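Side-chain contacts in chromosome replication initiation protein (Geobacillus kaustophilus, PDB 2VN2), which is a DnaD replication protein, present here as its N-terminal domain with bound magnesium, that probably acts with the primosome in starting chromosome replication: residues A[40-43]-A[44-48]; A[62-65]-A[66-69]; A[106-109]-A[110-114]. One frame throughout, in Å; residues are numbered along the deposited sequence.

Contact 1 of 3, residues A[40-43]-A[44-48]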
# COMPACT_ATOMS: atom_id res chain seq x y z
N HIS A 40 1.89 10.02 -9.37
CA HIS A 40 2.94 9.61 -10.41
C HIS A 40 4.39 9.88 -9.89
O HIS A 40 5.27 9.05 -10.13
CB HIS A 40 2.81 10.18 -11.80
CG HIS A 40 1.57 9.80 -12.53
ND1 HIS A 40 1.38 8.57 -13.12
CD2 HIS A 40 0.43 10.50 -12.76
CE1 HIS A 40 0.19 8.53 -13.68
NE2 HIS A 40 -0.41 9.69 -13.47
N MET A 41 4.66 11.03 -9.25
CA MET A 41 6.01 11.27 -8.72
C MET A 41 6.37 10.25 -7.73
O MET A 41 7.43 9.78 -7.84
CB MET A 41 6.29 12.61 -8.05
CG MET A 41 6.15 13.91 -9.00
SD MET A 41 6.03 15.51 -8.02
CE MET A 41 7.19 15.02 -6.82
N GLN A 42 5.50 9.88 -6.79
CA GLN A 42 5.87 8.80 -5.82
C GLN A 42 6.34 7.53 -6.56
O GLN A 42 7.34 6.91 -6.24
CB GLN A 42 4.71 8.45 -4.90
CG GLN A 42 5.11 7.43 -3.81
CD GLN A 42 3.88 6.88 -3.07
OE1 GLN A 42 2.78 7.55 -3.00
NE2 GLN A 42 4.01 5.61 -2.54
N SER A 43 5.60 7.20 -7.60
CA SER A 43 5.82 6.00 -8.39
C SER A 43 7.19 5.97 -9.11
O SER A 43 7.84 4.94 -9.18
CB SER A 43 4.68 5.94 -9.42
OG SER A 43 4.77 4.78 -10.20
N PHE A 44 7.57 7.09 -9.70
CA PHE A 44 8.96 7.39 -10.14
C PHE A 44 10.02 7.27 -9.03
O PHE A 44 11.07 6.66 -9.25
CB PHE A 44 9.04 8.77 -10.82
CG PHE A 44 8.63 8.77 -12.27
CD1 PHE A 44 9.36 8.09 -13.23
CD2 PHE A 44 7.53 9.47 -12.68
CE1 PHE A 44 8.96 8.08 -14.58
CE2 PHE A 44 7.12 9.49 -14.04
CZ PHE A 44 7.80 8.82 -14.96
N PHE A 45 9.79 7.86 -7.84
CA PHE A 45 10.74 7.73 -6.71
C PHE A 45 10.95 6.24 -6.38
O PHE A 45 12.02 5.83 -5.99
CB PHE A 45 10.23 8.35 -5.37
CG PHE A 45 9.96 9.84 -5.43
CD1 PHE A 45 10.49 10.65 -6.48
CD2 PHE A 45 9.23 10.43 -4.40
CE1 PHE A 45 10.26 11.94 -6.51
CE2 PHE A 45 9.00 11.74 -4.40
CZ PHE A 45 9.51 12.50 -5.46
N GLU A 46 9.86 5.46 -6.44
CA GLU A 46 9.93 4.02 -6.08
C GLU A 46 10.53 3.16 -7.15
O GLU A 46 10.86 2.06 -6.86
CB GLU A 46 8.61 3.50 -5.64
CG GLU A 46 8.22 4.09 -4.38
CD GLU A 46 6.91 3.55 -4.01
OE1 GLU A 46 6.58 2.50 -4.62
OE2 GLU A 46 6.19 4.13 -3.13
N GLU A 47 10.74 3.71 -8.33
CA GLU A 47 11.54 3.12 -9.40
C GLU A 47 12.97 3.66 -9.43
O GLU A 47 13.68 3.37 -10.39
CB GLU A 47 11.01 3.53 -10.77
CG GLU A 47 9.84 2.83 -11.36
CD GLU A 47 9.50 3.52 -12.68
OE1 GLU A 47 8.32 3.53 -13.14
OE2 GLU A 47 10.46 4.14 -13.26
N GLY A 48 13.36 4.46 -8.43
CA GLY A 48 14.67 5.09 -8.39
C GLY A 48 14.83 6.43 -9.14
O GLY A 48 15.95 6.98 -9.14
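Gln42 and Glu46, one helical turn apart, are joined by the side-chain hydrogen bond of this contact. Gln42 NE2 donates to Glu46 OE2 over 2.7 Å and at a nearly straight 165°. The oxygen lies close to the amide plane and is met on its syn side; the donor stands out of the carboxylate plane, and the two flat groups are turned 58° against each other. Gln42 CG lies opposite the backbone N (chi1 -175°), and the extended chain beyond it runs alongside that of Glu46, bringing the two ends together. The other oxygen, Glu46 OE1, forms a salt bridge with Lys19 of the second subunit.

Apolar packing occupies a different side of the helix. The Met41 chain bends at chi3, and its terminal methyl CE comes 3.7 Å from Phe45 CZ, the side chains lying side by side and pointing the same way. One face of the Phe45 ring lies over the backbone, with Met41 O 3.4 Å above the ring plane and displaced toward its rim. Met41 and Phe45 both also touch Tyr97.

The main-chain bonds record how the helix finishes. Phe44 N to His40 O and Phe45 N to Met41 O are regular, and Glu46 N still reaches Gln42 O at 2.9 Å. The next bond, Glu47 N to Ser43 O, is weak at 3.3 Å. Gly48, with positive phi, is the C' residue of a Schellman motif: its N bonds to Phe45 O and Val49 N to Phe44 O.

The carboxylate of Glu46 therefore has one oxygen held by a neutral amide of its own helix and the other by a lysine of another chain. This double hold probably stabilises its negative charge and ties the helix end to the subunit interface.

Contact 2 of 3, residues A[62-65]-A[66-69]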
# COMPACT_ATOMS: atom_id res chain seq x y z
N THR A 62 -3.45 12.89 -18.45
CA THR A 62 -4.19 13.48 -19.56
C THR A 62 -3.72 14.91 -19.94
O THR A 62 -4.25 15.50 -20.90
CB THR A 62 -5.66 13.60 -19.25
OG1 THR A 62 -5.79 14.49 -18.14
CG2 THR A 62 -6.33 12.20 -18.99
N VAL A 63 -2.78 15.48 -19.18
CA VAL A 63 -2.28 16.81 -19.44
C VAL A 63 -0.95 16.86 -20.31
O VAL A 63 -0.18 15.90 -20.29
CB VAL A 63 -2.12 17.60 -18.11
CG1 VAL A 63 -3.46 17.66 -17.41
CG2 VAL A 63 -1.14 17.00 -17.25
N SER A 64 -0.69 17.97 -21.01
CA SER A 64 0.53 18.11 -21.72
C SER A 64 1.72 18.29 -20.78
O SER A 64 1.61 18.54 -19.56
CB SER A 64 0.43 19.35 -22.68
OG SER A 64 0.32 20.55 -21.91
N ALA A 65 2.91 18.12 -21.36
CA ALA A 65 4.17 18.28 -20.70
C ALA A 65 4.23 19.71 -20.14
O ALA A 65 4.68 20.02 -18.98
CB ALA A 65 5.34 18.00 -21.76
N ALA A 66 3.72 20.63 -20.93
CA ALA A 66 3.75 22.04 -20.52
C ALA A 66 2.85 22.32 -19.31
O ALA A 66 3.27 23.09 -18.41
CB ALA A 66 3.39 22.95 -21.79
N GLU A 67 1.65 21.72 -19.26
CA GLU A 67 0.68 21.87 -18.12
C GLU A 67 1.26 21.25 -16.92
O GLU A 67 1.27 21.83 -15.86
CB GLU A 67 -0.66 21.19 -18.43
CG GLU A 67 -1.42 21.84 -19.57
CD GLU A 67 -2.66 21.06 -20.08
OE1 GLU A 67 -3.74 21.41 -19.53
OE2 GLU A 67 -2.60 20.13 -21.00
N CYS A 68 1.79 20.04 -17.10
CA CYS A 68 2.54 19.31 -16.03
C CYS A 68 3.73 20.18 -15.47
O CYS A 68 3.86 20.39 -14.26
CB CYS A 68 2.91 17.86 -16.57
SG CYS A 68 3.74 16.88 -15.31
N MET A 69 4.53 20.82 -16.30
CA MET A 69 5.56 21.75 -15.72
C MET A 69 4.96 22.88 -14.95
O MET A 69 5.49 23.34 -13.93
CB MET A 69 6.51 22.37 -16.80
CG MET A 69 7.48 23.44 -16.09
SD MET A 69 8.63 22.56 -14.96
CE MET A 69 8.45 23.26 -13.32
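Glu67 OE2 is gripped from the residue that opens the helix: Ser64 N donates to it over 2.9 Å, at an almost perfectly straight 178°. The N-H comes from above the carboxylate, 37° out of its plane. Ser64 OG lies 3.1 Å from the same Glu67 OE2, so the hydroxyl may add a second bond, though its proton has another acceptor within reach.

The return bond is the capping one. Glu67 N donates to Ser64 OG at 3.2 Å, the serine oxygen being set between its own backbone N and carbonyl carbon (chi1 66°), from where it faces the first turn. Glu67 CG stands beside its own backbone N, and the chain then extends back toward the start of the helix, with CG packed 3.2 Å from Ser64 OG.

These reciprocal bonds form a capping box, with Ser64 at the N-cap of helix 65-77 in the DnaD N-terminal domain, a member of the helix-turn-helix clan. An alanine in place of Ser64 is likely to leave Glu67 N without its side-chain acceptor, and the glutamate chain without the hydroxyl it packs against. The negative carboxylate also lies at the helix N-terminus, where the helix dipole would tend to stabilise its charge.

Regular helical bonding starts at once: Cys68 N meets Ser64 O at 2.9 Å, followed by Met69 N to Ala65 O.

On the inner side, Val63 CB lies against Glu67 OE2 and CB, and its CG2 approaches Cys68 CB to 4.2 Å in a modest apolar contact. The buried Cys68 packs onward against Leu57 and Ala58, and Met69 against Pro54, joining the start of this helix to helix 54-59.

Contact 3 of 3, residues A[106-109]-A[110-114]. With MG (magnesium ion), chain E.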
# COMPACT_ATOMS: atom_id res chain seq x y z
N LEU A 106 0.20 19.06 6.10
CA LEU A 106 -0.87 18.20 6.54
C LEU A 106 -0.81 18.00 8.10
O LEU A 106 -1.80 17.94 8.71
CB LEU A 106 -0.84 16.87 5.76
CG LEU A 106 -1.82 15.69 6.07
CD1 LEU A 106 -3.28 16.05 5.90
CD2 LEU A 106 -1.45 14.56 5.10
N VAL A 107 0.37 17.93 8.70
CA VAL A 107 0.45 17.73 10.08
C VAL A 107 -0.10 18.99 10.80
O VAL A 107 -0.75 18.87 11.81
CB VAL A 107 1.91 17.29 10.60
CG1 VAL A 107 2.08 17.52 12.15
CG2 VAL A 107 2.17 15.82 10.25
N HIS A 108 0.20 20.17 10.27
CA HIS A 108 -0.20 21.41 10.90
C HIS A 108 -1.73 21.53 10.82
O HIS A 108 -2.38 21.85 11.79
CB HIS A 108 0.54 22.58 10.23
CG HIS A 108 0.19 23.89 10.86
ND1 HIS A 108 0.92 24.44 11.91
CD2 HIS A 108 -0.83 24.76 10.62
CE1 HIS A 108 0.38 25.59 12.26
NE2 HIS A 108 -0.67 25.82 11.49
N HIS A 109 -2.30 21.12 9.68
CA HIS A 109 -3.75 20.98 9.57
C HIS A 109 -4.37 19.98 10.48
O HIS A 109 -5.35 20.30 11.08
CB HIS A 109 -4.13 20.49 8.16
CG HIS A 109 -5.58 20.42 7.96
ND1 HIS A 109 -6.34 21.53 7.58
CD2 HIS A 109 -6.45 19.39 8.08
CE1 HIS A 109 -7.61 21.17 7.49
NE2 HIS A 109 -7.70 19.89 7.79
N LEU A 110 -3.88 18.73 10.51
CA LEU A 110 -4.41 17.73 11.40
C LEU A 110 -4.38 18.17 12.84
O LEU A 110 -5.26 17.79 13.61
CB LEU A 110 -3.66 16.39 11.30
CG LEU A 110 -3.74 15.66 9.97
CD1 LEU A 110 -2.69 14.56 9.80
CD2 LEU A 110 -5.08 15.07 9.79
N TYR A 111 -3.32 18.85 13.20
CA TYR A 111 -3.13 19.35 14.52
C TYR A 111 -4.17 20.41 14.98
O TYR A 111 -4.66 20.41 16.07
CB TYR A 111 -1.77 19.99 14.64
CG TYR A 111 -1.25 19.62 15.96
CD1 TYR A 111 -0.99 18.27 16.21
CD2 TYR A 111 -1.12 20.55 17.00
CE1 TYR A 111 -0.55 17.82 17.43
CE2 TYR A 111 -0.68 20.11 18.27
CZ TYR A 111 -0.37 18.71 18.47
OH TYR A 111 0.10 18.13 19.71
N THR A 112 -4.43 21.33 14.09
CA THR A 112 -5.44 22.38 14.22
C THR A 112 -6.83 21.81 14.24
O THR A 112 -7.56 22.16 15.13
CB THR A 112 -5.21 23.39 13.05
OG1 THR A 112 -3.94 24.00 13.26
CG2 THR A 112 -6.38 24.43 12.90
N GLN A 113 -7.19 20.88 13.34
CA GLN A 113 -8.47 20.15 13.44
C GLN A 113 -8.65 19.41 14.78
O GLN A 113 -9.76 19.32 15.26
CB GLN A 113 -8.55 19.14 12.27
CG GLN A 113 -9.90 18.76 11.48
CD GLN A 113 -9.64 18.53 9.88
OE1 GLN A 113 -9.00 17.55 9.34
NE2 GLN A 113 -10.19 19.50 9.12
N ALA A 114 -7.59 18.78 15.34
CA ALA A 114 -7.66 17.99 16.56
C ALA A 114 -8.07 18.93 17.76
O ALA A 114 -8.96 18.57 18.55
CB ALA A 114 -6.30 17.33 16.85
MG MG E . -9.31 18.42 7.26
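The His109 imidazole and the Gln113 amide, one helical turn apart, converge on a magnesium ion with their planes 86° to each other, almost perpendicular. The histidine presents its ring nitrogen: NE2 is 2.2 Å from the magnesium, while CD2 and CE1 stand back at 3.1 and 3.2 Å, so the ion sits almost symmetrically off the NE2 corner. His109 CG is swung away from the backbone N (chi1 -176°), which sends the ring along the helix toward Gln113. The glutamine chain bends at chi2 to bring its amide up to the metal, with CD 2.6 Å away; which end of the amide is oxygen is doubtful. His24 and Gln27 of the same chain complete the protein side of the site, and the His24 ring meets that of His109 at about 60°.

Between the two ligand residues, Gln113 N donates to His109 O over 3.0 Å in a straight bond, which helps set their spacing. The neighbouring carbonyl, His108 O, takes two donors, Thr112 N at 3.1 Å and Thr112 OG1 at 3.0 Å, from opposite faces of its plane.

Apolar packing continues the turn. Leu110 CD1 rests 4.0 Å from Leu106 CG, the two chains crossing obliquely, and both leucines also touch His24. Leu110 further packs on Trp9 of the second subunit, and Val107 on Leu10 of the third.

Ligands spaced i and i+4 on one helix suit a shared metal, since helical bonding already places them on one side. Coordination through NE2 implies that this nitrogen carries no proton, and the ion would probably polarise the ring.

Overall arrangement
The three contacts follow one another along the chain without interlocking, all within the DnaD N-terminal domain. Contact 1 ends helix 32-45 and contact 2 begins helix 65-77; their centres are 18 Å apart and their nearest atoms about 7 Å, with helix 54-59 touched by side chains of both. Contact 3, in the middle of helix 100-116, carries the magnesium ligands and lies across the chain's centre from the other two, its centre 27 Å from that of contact 1 and 31 Å from that of contact 2. The two helix ends are thus remote from the metal, although contacts 1 and 3 both touch the third subunit.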